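Local coordinates for AP endonuclease, family protein 2 (Mycobacterium smegmatis, PDB 5TNV) that binds magnesium in a xylose isomerase-like TIM barrel and may act as an endonuclease, at residues A[108-113]-A[174-179]; A[142-147]-A[162-167]. One frame throughout, in Å; residues are numbered along the deposited sequence.

In the fold
From the N terminus, the chain leaves strand 99-104, makes the loop 108-113 and enters helix 116-133, then runs through strand 137-141 into the loop 142-147. Helix 148-152 and a further loop lead to 162-167, where contact 2 closes a short excursion. Helix 169-185 follows, and its residues 174-179 return to the loop 108-113 as contact 1. Contact 2 is therefore nested inside the larger loop closed by contact 1. The two meet where Ser109 packs on Phe142 and Asp112 on Gln144. Together they join the loops after two neighbouring parallel strands, 99-104 and 137-141, to helix 169-185 and the segment preceding it.

Contact 1: residues A[108-113]-A[174-179]; sequences SSIVDV and ERVREL
Arg175 reaches from helix 169-185 to the turn at Ile110, and its length divides into an apolar root and a polar end. At the root, CB lies 3.7 Å from Ile110 CD1. CG stands anti to the carbonyl carbon of Arg175 itself, beside its backbone N (chi1 -70°), and the chain then runs extended to NE, sliding past the isoleucine in the opposite direction. CD passes 3.4 Å from Ile110 O. Beyond it the guanidinium presents an edge to the same carbonyl: NH1 donates to Ile110 O at 2.8 Å, with an N-H...O angle of 159°. NH1 also donates to a water 2.8 Å away, which makes a weak bond to Asp112 O. Both partners lie in the guanidinium plane at NH1, which favours this rotation of the group.

Ile110 points its side chain at the helix, where CD1 touches Val176 CG2 and Leu179 CD1, each at 4.0 Å. The loop is held in shape by a type I beta turn from Ser109 to Asp112, and Ser109 OG accepts from Val111 N in an ST turn. Leu179 also packs on helix 116-133, and Val176 on strand 189-193. The arrangement is that of a TIM-barrel beta-alpha loop, here following strand 99-104, anchored to a helix further along the chain, with Ile110 as its apolar contact and Arg175 holding its carbonyl.

Contact 2: residues A[142-147]-A[162-167]; sequences FMQALT and HVDDPA
Phe142-Thr147 is irregular, and His162-Ala167 is loop until a 3-10 turn begins at Pro166; their CA atoms come closest between Gln144 and His162 (6.2 Å). No direct hydrogen bond joins them, and water fills that role. One water donates to Ala145 O and accepts from His162 N, bridging backbone to backbone. A second donates to Phe142 O (2.7 Å) and to Asp164 OD1, while accepting from Gln144 NE2, so that three groups converge on it.

The side-chain core is Gln144 laid over a face of the His162 imidazole. CG sits 3.7 Å from the ring centroid, 8° off the normal, in a CH-pi contact. Farther out CD is displaced toward the rim, 3.4 Å from CE1 of His162. The amide and ring planes are only 16° apart, a stacked arrangement that the extended Gln144 chain allows. With CG anti to the backbone N (chi1 167°), His162 swings its ring under the glutamine and its NE2 toward Asp164, donating to OD1 at 2.9 Å. That oxygen lies in the imidazole plane but is approached from above the carboxylate plane. The bond fixes the orientation of the ring. Asp164 OD2, for its part, packs 3.3 Å from Phe142 CB and also accepts from the backbone N of Tyr199, and the Tyr199 ring meets that of Phe142 edge-to-face. The side chain of Phe142 is about 12 Å from the bound magnesium ion.

Within the barrel, this contact binds the loop leaving strand 137-141 to the one that enters helix 169-185, spanning helix 148-152. Phe142 leans on Ala172 and Val176 of helix 169-185.

Contact 1: residues A[108-113]-A[174-179]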
loop_
_atom_site.group_PDB
_atom_site.type_symbol
_atom_site.label_atom_id
_atom_site.label_comp_id
_atom_site.label_asym_id
_atom_site.label_seq_id
_atom_site.Cartn_x
_atom_site.Cartn_y
_atom_site.Cartn_z
ATOM N N SER A 108 -0.297 -26.179 16.018
ATOM C CA SER A 108 -0.766 -27.122 17.016
ATOM C C SER A 108 -1.436 -28.294 16.335
ATOM O O SER A 108 -2.602 -28.608 16.549
ATOM C CB SER A 108 -1.739 -26.452 17.984
ATOM O OG SER A 108 -1.106 -25.355 18.573
ATOM N N SER A 109 -0.718 -28.959 15.440
ATOM C CA SER A 109 -1.320 -29.987 14.599
ATOM C C SER A 109 -1.774 -31.209 15.409
ATOM O O SER A 109 -1.024 -31.690 16.281
ATOM C CB SER A 109 -0.329 -30.442 13.544
ATOM O OG SER A 109 -0.897 -31.551 12.843
ATOM N N ILE A 110 -2.937 -31.731 15.065
ATOM C CA ILE A 110 -3.449 -32.931 15.716
ATOM C C ILE A 110 -2.694 -34.178 15.266
ATOM O O ILE A 110 -2.959 -35.259 15.835
ATOM C CB ILE A 110 -4.975 -33.051 15.565
ATOM C CG1 ILE A 110 -5.385 -33.319 14.129
ATOM C CG2 ILE A 110 -5.676 -31.861 16.193
ATOM C CD1 ILE A 110 -6.833 -33.234 13.773
ATOM N N VAL A 111 -1.735 -34.069 14.336
ATOM C CA VAL A 111 -0.824 -35.170 14.041
ATOM C C VAL A 111 0.621 -34.771 14.271
ATOM O O VAL A 111 1.520 -35.469 13.802
ATOM C CB VAL A 111 -1.053 -35.796 12.645
ATOM C CG1 VAL A 111 -2.404 -36.485 12.572
ATOM C CG2 VAL A 111 -0.865 -34.782 11.519
ATOM N N ASP A 112 0.872 -33.715 15.045
ATOM C CA ASP A 112 2.240 -33.454 15.516
ATOM C C ASP A 112 2.793 -34.716 16.158
ATOM O O ASP A 112 2.095 -35.378 16.949
ATOM C CB ASP A 112 2.183 -32.305 16.508
ATOM C CG ASP A 112 3.519 -31.738 16.917
ATOM O OD1 ASP A 112 4.179 -32.375 17.788
ATOM O OD2 ASP A 112 3.898 -30.689 16.360
ATOM N N VAL A 113 4.041 -35.061 15.832
ATOM C CA VAL A 113 4.558 -36.346 16.359
ATOM C C VAL A 113 4.675 -36.341 17.874
ATOM O O VAL A 113 4.327 -37.364 18.479
ATOM C CB VAL A 113 5.894 -36.677 15.666
ATOM C CG1 VAL A 113 6.493 -37.958 16.246
ATOM C CG2 VAL A 113 5.728 -36.885 14.165
ATOM N N GLU A 174 -8.995 -39.377 10.518
ATOM C CA GLU A 174 -9.688 -39.978 11.672
ATOM C C GLU A 174 -9.883 -38.943 12.750
ATOM O O GLU A 174 -10.978 -38.838 13.320
ATOM C CB GLU A 174 -8.875 -41.168 12.218
ATOM C CG GLU A 174 -9.347 -41.919 13.439
ATOM C CD GLU A 174 -8.315 -42.967 13.876
ATOM O OE1 GLU A 174 -7.701 -43.668 13.041
ATOM O OE2 GLU A 174 -8.072 -43.118 15.092
ATOM N N ARG A 175 -8.824 -38.194 13.050
ATOM C CA ARG A 175 -8.910 -37.199 14.140
ATOM C C ARG A 175 -9.777 -36.001 13.769
ATOM O O ARG A 175 -10.510 -35.462 14.596
ATOM C CB ARG A 175 -7.523 -36.811 14.605
ATOM C CG ARG A 175 -6.861 -37.969 15.352
ATOM C CD ARG A 175 -5.454 -37.617 15.824
ATOM N NE ARG A 175 -4.925 -38.715 16.613
ATOM C CZ ARG A 175 -3.694 -38.813 17.094
ATOM N NH1 ARG A 175 -2.804 -37.853 16.927
ATOM N NH2 ARG A 175 -3.272 -39.881 17.788
ATOM N N VAL A 176 -9.750 -35.579 12.511
ATOM C CA VAL A 176 -10.677 -34.555 12.014
ATOM C C VAL A 176 -12.110 -35.000 12.204
ATOM O O VAL A 176 -12.937 -34.215 12.663
ATOM C CB VAL A 176 -10.352 -34.197 10.536
ATOM C CG1 VAL A 176 -11.503 -33.425 9.943
ATOM C CG2 VAL A 176 -9.053 -33.368 10.504
ATOM N N ARG A 177 -12.423 -36.240 11.809
ATOM C CA ARG A 177 -13.783 -36.716 11.984
ATOM C C ARG A 177 -14.226 -36.752 13.427
ATOM O O ARG A 177 -15.352 -36.429 13.776
ATOM C CB ARG A 177 -13.963 -38.103 11.360
ATOM C CG ARG A 177 -13.884 -38.144 9.838
ATOM C CD ARG A 177 -13.758 -39.599 9.361
ATOM N NE ARG A 177 -13.813 -39.753 7.960
ATOM C CZ ARG A 177 -13.550 -40.863 7.311
ATOM N NH1 ARG A 177 -13.160 -41.943 7.953
ATOM N NH2 ARG A 177 -13.671 -40.806 5.983
ATOM N N GLU A 178 -13.321 -37.171 14.296
ATOM C CA GLU A 178 -13.602 -37.202 15.734
ATOM C C GLU A 178 -13.948 -35.813 16.241
ATOM O O GLU A 178 -14.909 -35.592 17.006
ATOM C CB GLU A 178 -12.379 -37.762 16.475
ATOM C CG GLU A 178 -12.461 -37.887 17.944
ATOM C CD GLU A 178 -11.138 -38.347 18.572
ATOM O OE1 GLU A 178 -10.398 -39.169 17.926
ATOM O OE2 GLU A 178 -11.015 -37.761 19.670
ATOM N N LEU A 179 -13.152 -34.803 15.838
ATOM C CA LEU A 179 -13.476 -33.428 16.191
ATOM C C LEU A 179 -14.772 -32.963 15.582
ATOM O O LEU A 179 -15.578 -32.290 16.249
ATOM C CB LEU A 179 -12.304 -32.491 15.817
ATOM C CG LEU A 179 -11.020 -32.705 16.634
ATOM C CD1 LEU A 179 -9.882 -31.872 15.998
ATOM C CD2 LEU A 179 -11.210 -32.334 18.088
HETATM O O HOH W 1 -0.013 -38.089 17.365
#

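Contact 2: residues A[142-147]-A[162-167]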
loop_
_atom_site.group_PDB
_atom_site.type_symbol
_atom_site.label_atom_id
_atom_site.label_comp_id
_atom_site.label_asym_id
_atom_site.label_seq_id
_atom_site.Cartn_x
_atom_site.Cartn_y
_atom_site.Cartn_z
ATOM N N PHE A 142 -2.644 -27.934 9.701
ATOM C CA PHE A 142 -1.552 -28.911 9.770
ATOM C C PHE A 142 -0.186 -28.270 9.763
ATOM O O PHE A 142 0.847 -28.959 9.805
ATOM C CB PHE A 142 -1.737 -29.942 8.659
ATOM C CG PHE A 142 -3.034 -30.724 8.801
ATOM C CD1 PHE A 142 -3.207 -31.609 9.872
ATOM C CD2 PHE A 142 -4.096 -30.563 7.922
ATOM C CE1 PHE A 142 -4.402 -32.281 10.053
ATOM C CE2 PHE A 142 -5.273 -31.281 8.107
ATOM C CZ PHE A 142 -5.417 -32.133 9.152
ATOM N N MET A 143 -0.136 -26.925 9.749
ATOM C CA MET A 143 1.126 -26.230 9.987
ATOM C C MET A 143 1.682 -26.660 11.353
ATOM O O MET A 143 0.950 -26.995 12.293
ATOM C CB MET A 143 0.975 -24.707 9.908
ATOM C CG MET A 143 -0.086 -24.114 10.805
ATOM S SD MET A 143 -1.699 -24.039 9.952
ATOM C CE MET A 143 -2.758 -23.564 11.301
ATOM N N GLN A 144 3.001 -26.638 11.456
ATOM C CA GLN A 144 3.721 -26.978 12.689
ATOM C C GLN A 144 4.742 -25.895 13.002
ATOM O O GLN A 144 4.776 -24.855 12.349
ATOM C CB GLN A 144 4.348 -28.374 12.641
ATOM C CG GLN A 144 3.340 -29.480 12.431
ATOM C CD GLN A 144 3.867 -30.858 12.622
ATOM O OE1 GLN A 144 4.985 -31.057 13.142
ATOM N NE2 GLN A 144 3.094 -31.864 12.261
ATOM N N ALA A 145 5.574 -26.087 14.032
ATOM C CA ALA A 145 6.522 -25.068 14.439
ATOM C C ALA A 145 7.388 -24.636 13.231
ATOM O O ALA A 145 7.770 -25.445 12.383
ATOM C CB ALA A 145 7.462 -25.595 15.481
ATOM N N LEU A 146 7.699 -23.342 13.218
ATOM C CA LEU A 146 8.724 -22.867 12.302
ATOM C C LEU A 146 10.040 -23.542 12.617
ATOM O O LEU A 146 10.417 -23.734 13.760
ATOM C CB LEU A 146 8.875 -21.357 12.476
ATOM C CG LEU A 146 7.644 -20.547 12.084
ATOM C CD1 LEU A 146 8.005 -19.063 12.220
ATOM C CD2 LEU A 146 7.135 -20.857 10.714
ATOM N N THR A 147 10.798 -23.894 11.581
ATOM C CA THR A 147 12.112 -24.447 11.774
ATOM C C THR A 147 13.127 -23.360 12.104
ATOM O O THR A 147 12.865 -22.165 11.840
ATOM C CB THR A 147 12.597 -25.215 10.515
ATOM O OG1 THR A 147 12.774 -24.199 9.512
ATOM C CG2 THR A 147 11.604 -26.240 10.095
ATOM N N HIS A 162 8.214 -27.498 7.912
ATOM C CA HIS A 162 7.498 -28.749 8.064
ATOM C C HIS A 162 6.760 -29.101 6.755
ATOM O O HIS A 162 6.091 -28.278 6.128
ATOM C CB HIS A 162 6.443 -28.613 9.181
ATOM C CG HIS A 162 5.459 -29.754 9.196
ATOM N ND1 HIS A 162 5.843 -31.004 9.646
ATOM C CD2 HIS A 162 4.170 -29.794 8.779
ATOM C CE1 HIS A 162 4.773 -31.756 9.489
ATOM N NE2 HIS A 162 3.758 -31.077 8.967
ATOM N N VAL A 163 6.830 -30.367 6.407
ATOM C CA VAL A 163 6.079 -30.959 5.300
ATOM C C VAL A 163 5.335 -32.158 5.880
ATOM O O VAL A 163 5.951 -32.994 6.543
ATOM C CB VAL A 163 6.949 -31.407 4.107
ATOM C CG1 VAL A 163 6.097 -31.990 3.004
ATOM C CG2 VAL A 163 7.822 -30.268 3.612
ATOM N N ASP A 164 4.022 -32.250 5.666
ATOM C CA ASP A 164 3.291 -33.370 6.263
ATOM C C ASP A 164 3.829 -34.701 5.807
ATOM O O ASP A 164 4.279 -34.937 4.687
ATOM C CB ASP A 164 1.792 -33.241 5.987
ATOM C CG ASP A 164 1.017 -32.456 7.031
ATOM O OD1 ASP A 164 1.384 -32.530 8.222
ATOM O OD2 ASP A 164 0.016 -31.817 6.622
ATOM N N ASP A 165 3.727 -35.664 6.759
ATOM C CA ASP A 165 4.115 -37.041 6.525
ATOM C C ASP A 165 2.996 -37.810 5.837
ATOM O O ASP A 165 1.887 -37.954 6.412
ATOM C CB ASP A 165 4.405 -37.672 7.899
ATOM C CG ASP A 165 4.939 -39.107 7.860
ATOM O OD1 ASP A 165 4.833 -39.736 6.775
ATOM O OD2 ASP A 165 5.403 -39.600 8.903
ATOM N N PRO A 166 3.185 -38.345 4.654
ATOM C CA PRO A 166 2.104 -39.104 4.002
ATOM C C PRO A 166 1.544 -40.256 4.854
ATOM O O PRO A 166 0.355 -40.639 4.719
ATOM C CB PRO A 166 2.798 -39.630 2.737
ATOM C CG PRO A 166 4.050 -38.899 2.529
ATOM C CD PRO A 166 4.395 -38.308 3.830
ATOM N N ALA A 167 2.401 -40.837 5.675
ATOM C CA ALA A 167 1.931 -42.002 6.441
ATOM C C ALA A 167 0.935 -41.606 7.504
ATOM O O ALA A 167 0.399 -42.539 8.091
ATOM C CB ALA A 167 3.159 -42.699 6.994
HETATM O O HOH W 2 0.673 -31.504 10.630
HETATM O O HOH W 3 7.288 -25.179 9.580
#